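Local coordinates for glycoside hydrolase family protein (PDB 6Q2F) that probably hydrolyses terminal alpha-L-rhamnose residues from rhamnosylated substrates as a sodium-binding alpha-L-rhamnosidase, at residues A[661-675]-A[714-726]. Sequence-based numbering, arbitrary orientation.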
loop_
_atom_site.group_PDB
_atom_site.type_symbol
_atom_site.label_atom_id
_atom_site.label_comp_id
_atom_site.label_asym_id
_atom_site.label_seq_id
_atom_site.Cartn_x
_atom_site.Cartn_y
_atom_site.Cartn_z
ATOM N N LYS A 661 11.674 -7.568 14.949
ATOM C CA LYS A 661 10.534 -8.296 15.501
ATOM C C LYS A 661 9.288 -7.417 15.567
ATOM O O LYS A 661 8.199 -7.833 15.151
ATOM C CB LYS A 661 10.882 -8.830 16.890
ATOM C CG LYS A 661 9.852 -9.745 17.495
ATOM C CD LYS A 661 10.189 -9.957 18.972
ATOM C CE LYS A 661 9.174 -10.839 19.683
ATOM N NZ LYS A 661 7.755 -10.331 19.593
ATOM N N ARG A 662 9.433 -6.195 16.092
ATOM C CA ARG A 662 8.297 -5.288 16.222
ATOM C C ARG A 662 7.652 -4.970 14.874
ATOM O O ARG A 662 6.450 -4.675 14.825
ATOM C CB ARG A 662 8.740 -3.991 16.904
ATOM C CG ARG A 662 9.943 -3.342 16.245
ATOM C CD ARG A 662 10.546 -2.203 17.085
ATOM N NE ARG A 662 9.951 -0.961 16.642
ATOM C CZ ARG A 662 10.582 0.010 15.997
ATOM N NH1 ARG A 662 11.881 -0.064 15.747
ATOM N NH2 ARG A 662 9.889 1.076 15.620
ATOM N N PHE A 663 8.418 -5.009 13.766
ATOM C CA PHE A 663 7.811 -4.724 12.459
ATOM C C PHE A 663 6.908 -5.880 12.022
ATOM O O PHE A 663 5.737 -5.671 11.695
ATOM C CB PHE A 663 8.888 -4.436 11.400
ATOM C CG PHE A 663 9.820 -3.322 11.769
ATOM C CD1 PHE A 663 9.316 -2.145 12.300
ATOM C CD2 PHE A 663 11.193 -3.448 11.596
ATOM C CE1 PHE A 663 10.164 -1.113 12.675
ATOM C CE2 PHE A 663 12.056 -2.415 11.963
ATOM C CZ PHE A 663 11.544 -1.246 12.508
ATOM N N ILE A 664 7.422 -7.118 12.077
ATOM C CA ILE A 664 6.665 -8.291 11.638
ATOM C C ILE A 664 5.488 -8.550 12.561
ATOM O O ILE A 664 4.453 -9.058 12.126
ATOM C CB ILE A 664 7.587 -9.525 11.542
ATOM C CG1 ILE A 664 7.091 -10.470 10.446
ATOM C CG2 ILE A 664 7.768 -10.240 12.890
ATOM C CD1 ILE A 664 7.410 -9.951 9.036
ATOM N N ASP A 665 5.640 -8.244 13.856
ATOM C CA ASP A 665 4.522 -8.362 14.785
ATOM C C ASP A 665 3.426 -7.363 14.432
ATOM O O ASP A 665 2.236 -7.676 14.529
ATOM C CB ASP A 665 5.012 -8.177 16.232
ATOM C CG ASP A 665 5.928 -9.322 16.701
ATOM O OD1 ASP A 665 6.035 -10.358 16.007
ATOM O OD2 ASP A 665 6.547 -9.199 17.779
ATOM N N LEU A 666 3.802 -6.170 13.978
ATOM C CA LEU A 666 2.797 -5.208 13.550
ATOM C C LEU A 666 2.070 -5.697 12.297
ATOM O O LEU A 666 0.848 -5.566 12.192
ATOM C CB LEU A 666 3.455 -3.843 13.324
ATOM C CG LEU A 666 2.501 -2.800 12.725
ATOM C CD1 LEU A 666 1.331 -2.493 13.712
ATOM C CD2 LEU A 666 3.248 -1.515 12.354
ATOM N N GLU A 667 2.799 -6.292 11.346
ATOM C CA GLU A 667 2.144 -6.887 10.186
ATOM C C GLU A 667 1.204 -8.007 10.609
ATOM O O GLU A 667 0.073 -8.118 10.109
ATOM C CB GLU A 667 3.187 -7.431 9.222
ATOM C CG GLU A 667 4.063 -6.369 8.602
ATOM C CD GLU A 667 5.099 -6.980 7.697
ATOM O OE1 GLU A 667 4.798 -8.007 7.058
ATOM O OE2 GLU A 667 6.212 -6.434 7.643
ATOM N N PHE A 668 1.672 -8.865 11.518
ATOM C CA PHE A 668 0.856 -9.979 11.981
ATOM C C PHE A 668 -0.447 -9.486 12.616
ATOM O O PHE A 668 -1.530 -9.960 12.267
ATOM C CB PHE A 668 1.662 -10.823 12.960
ATOM C CG PHE A 668 2.685 -11.720 12.293
ATOM C CD1 PHE A 668 2.405 -12.330 11.080
ATOM C CD2 PHE A 668 3.910 -11.965 12.890
ATOM C CE1 PHE A 668 3.313 -13.165 10.476
ATOM C CE2 PHE A 668 4.848 -12.787 12.278
ATOM C CZ PHE A 668 4.543 -13.394 11.071
ATOM N N VAL A 669 -0.362 -8.518 13.538
ATOM C CA VAL A 669 -1.556 -8.107 14.275
ATOM C C VAL A 669 -2.495 -7.270 13.401
ATOM O O VAL A 669 -3.671 -7.112 13.737
ATOM C CB VAL A 669 -1.153 -7.359 15.561
ATOM C CG1 VAL A 669 -0.826 -5.884 15.274
ATOM C CG2 VAL A 669 -2.248 -7.504 16.626
ATOM N N THR A 670 -2.027 -6.784 12.237
ATOM C CA THR A 670 -2.909 -6.094 11.306
ATOM C C THR A 670 -3.616 -7.045 10.350
ATOM O O THR A 670 -4.578 -6.634 9.691
ATOM C CB THR A 670 -2.120 -5.050 10.522
ATOM O OG1 THR A 670 -1.356 -4.266 11.443
ATOM C CG2 THR A 670 -3.076 -4.094 9.738
ATOM N N GLY A 671 -3.189 -8.307 10.270
ATOM C CA GLY A 671 -3.849 -9.291 9.420
ATOM C C GLY A 671 -2.940 -9.969 8.414
ATOM O O GLY A 671 -3.394 -10.870 7.696
ATOM N N VAL A 672 -1.674 -9.578 8.307
ATOM C CA VAL A 672 -0.751 -10.281 7.428
ATOM C C VAL A 672 -0.466 -11.666 7.990
ATOM O O VAL A 672 -0.269 -11.842 9.203
ATOM C CB VAL A 672 0.541 -9.470 7.271
ATOM C CG1 VAL A 672 1.580 -10.262 6.463
ATOM C CG2 VAL A 672 0.221 -8.122 6.620
ATOM N N ASN A 673 -0.463 -12.672 7.108
ATOM C CA ASN A 673 -0.028 -14.004 7.514
ATOM C C ASN A 673 0.859 -14.668 6.466
ATOM O O ASN A 673 1.052 -15.884 6.522
ATOM C CB ASN A 673 -1.257 -14.894 7.835
ATOM C CG ASN A 673 -2.232 -14.976 6.682
ATOM O OD1 ASN A 673 -1.857 -14.840 5.517
ATOM N ND2 ASN A 673 -3.494 -15.219 6.997
ATOM N N ARG A 674 1.360 -13.925 5.486
ATOM C CA ARG A 674 2.411 -14.419 4.592
ATOM C C ARG A 674 3.362 -13.270 4.311
ATOM O O ARG A 674 3.210 -12.546 3.316
ATOM C CB ARG A 674 1.848 -14.975 3.281
ATOM C CG ARG A 674 2.946 -15.320 2.275
ATOM C CD ARG A 674 2.465 -16.216 1.175
ATOM N NE ARG A 674 2.121 -17.551 1.661
ATOM C CZ ARG A 674 1.623 -18.515 0.895
ATOM N NH1 ARG A 674 1.410 -18.297 -0.400
ATOM N NH2 ARG A 674 1.336 -19.692 1.422
ATOM N N PRO A 675 4.326 -13.033 5.194
ATOM C CA PRO A 675 5.300 -11.978 4.917
ATOM C C PRO A 675 6.102 -12.323 3.670
ATOM O O PRO A 675 6.431 -13.486 3.414
ATOM C CB PRO A 675 6.166 -11.956 6.182
ATOM C CG PRO A 675 5.215 -12.495 7.286
ATOM C CD PRO A 675 4.483 -13.593 6.551
ATOM N N TRP A 714 14.795 -17.167 13.340
ATOM C CA TRP A 714 13.995 -15.993 12.980
ATOM C C TRP A 714 12.932 -16.353 11.945
ATOM O O TRP A 714 11.756 -16.024 12.108
ATOM C CB TRP A 714 14.939 -14.887 12.471
ATOM C CG TRP A 714 14.336 -13.687 11.727
ATOM C CD1 TRP A 714 14.664 -13.267 10.461
ATOM C CD2 TRP A 714 13.335 -12.760 12.203
ATOM N NE1 TRP A 714 13.940 -12.146 10.129
ATOM C CE2 TRP A 714 13.128 -11.805 11.179
ATOM C CE3 TRP A 714 12.607 -12.637 13.392
ATOM C CZ2 TRP A 714 12.208 -10.760 11.299
ATOM C CZ3 TRP A 714 11.687 -11.583 13.512
ATOM C CH2 TRP A 714 11.500 -10.670 12.473
ATOM N N VAL A 715 13.316 -17.064 10.884
ATOM C CA VAL A 715 12.336 -17.455 9.874
ATOM C C VAL A 715 11.309 -18.412 10.477
ATOM O O VAL A 715 10.118 -18.352 10.147
ATOM C CB VAL A 715 13.050 -18.050 8.646
ATOM C CG1 VAL A 715 12.044 -18.500 7.590
ATOM C CG2 VAL A 715 14.029 -17.015 8.045
ATOM N N ASP A 716 11.749 -19.295 11.389
ATOM C CA ASP A 716 10.810 -20.193 12.061
ATOM C C ASP A 716 9.796 -19.404 12.879
ATOM O O ASP A 716 8.625 -19.779 12.975
ATOM C CB ASP A 716 11.561 -21.159 12.979
ATOM C CG ASP A 716 12.180 -22.338 12.242
ATOM O OD1 ASP A 716 11.734 -22.685 11.136
ATOM O OD2 ASP A 716 13.093 -22.953 12.820
ATOM N N TYR A 717 10.241 -18.323 13.510
ATOM C CA TYR A 717 9.327 -17.469 14.256
ATOM C C TYR A 717 8.264 -16.895 13.337
ATOM O O TYR A 717 7.070 -16.880 13.679
ATOM C CB TYR A 717 10.129 -16.361 14.936
ATOM C CG TYR A 717 9.299 -15.262 15.547
ATOM C CD1 TYR A 717 8.887 -14.159 14.789
ATOM C CD2 TYR A 717 8.926 -15.323 16.881
ATOM C CE1 TYR A 717 8.141 -13.144 15.368
ATOM C CE2 TYR A 717 8.189 -14.320 17.460
ATOM C CZ TYR A 717 7.794 -13.243 16.703
ATOM O OH TYR A 717 7.077 -12.257 17.310
ATOM N N ILE A 718 8.680 -16.442 12.153
ATOM C CA ILE A 718 7.727 -15.919 11.180
ATOM C C ILE A 718 6.831 -17.030 10.653
ATOM O O ILE A 718 5.613 -16.847 10.512
ATOM C CB ILE A 718 8.482 -15.219 10.044
ATOM C CG1 ILE A 718 9.259 -14.010 10.597
ATOM C CG2 ILE A 718 7.504 -14.833 8.910
ATOM C CD1 ILE A 718 10.310 -13.429 9.604
ATOM N N ALA A 719 7.410 -18.200 10.365
ATOM C CA ALA A 719 6.615 -19.309 9.845
ATOM C C ALA A 719 5.621 -19.824 10.882
ATOM O O ALA A 719 4.499 -20.202 10.534
ATOM C CB ALA A 719 7.530 -20.445 9.392
ATOM N N ARG A 720 6.019 -19.878 12.158
ATOM C CA ARG A 720 5.098 -20.368 13.178
ATOM C C ARG A 720 3.968 -19.384 13.407
ATOM O O ARG A 720 2.814 -19.777 13.599
ATOM C CB ARG A 720 5.823 -20.634 14.499
ATOM C CG ARG A 720 6.772 -21.780 14.417
ATOM C CD ARG A 720 7.287 -22.186 15.784
ATOM N NE ARG A 720 8.142 -23.354 15.674
ATOM C CZ ARG A 720 9.444 -23.325 15.908
ATOM N NH1 ARG A 720 10.017 -22.189 16.277
ATOM N NH2 ARG A 720 10.169 -24.423 15.778
ATOM N N SER A 721 4.291 -18.097 13.428
ATOM C CA SER A 721 3.263 -17.087 13.604
ATOM C C SER A 721 2.296 -17.108 12.431
ATOM O O SER A 721 1.078 -17.035 12.618
ATOM C CB SER A 721 3.923 -15.719 13.748
ATOM O OG SER A 721 4.708 -15.677 14.922
ATOM N N SER A 722 2.835 -17.215 11.211
ATOM C CA SER A 722 2.004 -17.247 10.015
ATOM C C SER A 722 1.072 -18.448 10.039
ATOM O O SER A 722 -0.097 -18.340 9.667
ATOM C CB SER A 722 2.887 -17.302 8.764
ATOM O OG SER A 722 3.794 -16.204 8.713
ATOM N N LEU A 723 1.583 -19.609 10.479
ATOM C CA LEU A 723 0.764 -20.820 10.517
ATOM C C LEU A 723 -0.508 -20.593 11.326
ATOM O O LEU A 723 -1.625 -20.821 10.833
ATOM C CB LEU A 723 1.568 -21.990 11.099
ATOM C CG LEU A 723 0.717 -23.205 11.467
ATOM C CD1 LEU A 723 0.157 -23.909 10.206
ATOM C CD2 LEU A 723 1.460 -24.187 12.383
ATOM N N LEU A 724 -0.353 -20.145 12.579
ATOM C CA LEU A 724 -1.533 -19.915 13.413
ATOM C C LEU A 724 -2.411 -18.822 12.819
ATOM O O LEU A 724 -3.646 -18.920 12.848
ATOM C CB LEU A 724 -1.105 -19.557 14.826
ATOM C CG LEU A 724 -0.248 -20.613 15.561
ATOM C CD1 LEU A 724 -0.074 -20.291 17.061
ATOM C CD2 LEU A 724 -0.921 -21.962 15.445
ATOM N N LEU A 725 -1.788 -17.784 12.239
ATOM C CA LEU A 725 -2.531 -16.670 11.669
ATOM C C LEU A 725 -3.145 -16.999 10.309
ATOM O O LEU A 725 -3.883 -16.178 9.754
ATOM C CB LEU A 725 -1.628 -15.441 11.602
ATOM C CG LEU A 725 -1.384 -14.937 13.051
ATOM C CD1 LEU A 725 -0.265 -13.894 13.100
ATOM C CD2 LEU A 725 -2.661 -14.309 13.592
ATOM N N GLN A 726 -2.904 -18.190 9.778
ATOM C CA GLN A 726 -3.673 -18.676 8.635
ATOM C C GLN A 726 -4.747 -19.678 9.028
ATOM O O GLN A 726 -5.558 -20.061 8.183
ATOM C CB GLN A 726 -2.737 -19.331 7.603
ATOM C CG GLN A 726 -1.723 -18.384 6.990
ATOM C CD GLN A 726 -0.687 -19.101 6.132
ATOM O OE1 GLN A 726 -0.866 -20.259 5.752
ATOM N NE2 GLN A 726 0.405 -18.407 5.824
HETATM O O HOH W 1 3.086 -18.018 4.290
#
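Y717 OH lies between two charged side chains of helix 661-670: it donates to D665 OD1 at 2.5 Å, on the syn lone pair, and accepts from K661 NZ at 3.1 Å. K661 NZ closes the triangle by salt-bridging D665 OD2 and also reaches D959 O. A chi1 of 170° swings the Y717 ring to this pair, opposite the backbone N, and I664 CG2 meets the ring edge.

At the other end, the N673 and Q726 amides, their planes 69° apart, each donate to a carbonyl across the contact. Q726 NE2 donates to N673 O at 2.7 Å, nearly straight, while N673 ND2 reaches L725 O from above the carbonyl plane; N673 OD1 accepts from V641 N. A water links R674 NE to Q726 NE2, the latter bond weak.

Between them F668 inserts as a knob among I718, S721, S722 and L725. S721 CB makes a CH-pi contact over one face, 3.8 Å from the ring centroid, and P675 CG packs on I718 CG2. The nearly parallel helices (8°) flank a closed ring of eight parallel strands, a (beta/alpha)8 barrel, probably the catalytic domain, with P675 on strand 674-677; the buried ion pair probably keeps the Y717 hydroxyl strongly polarised.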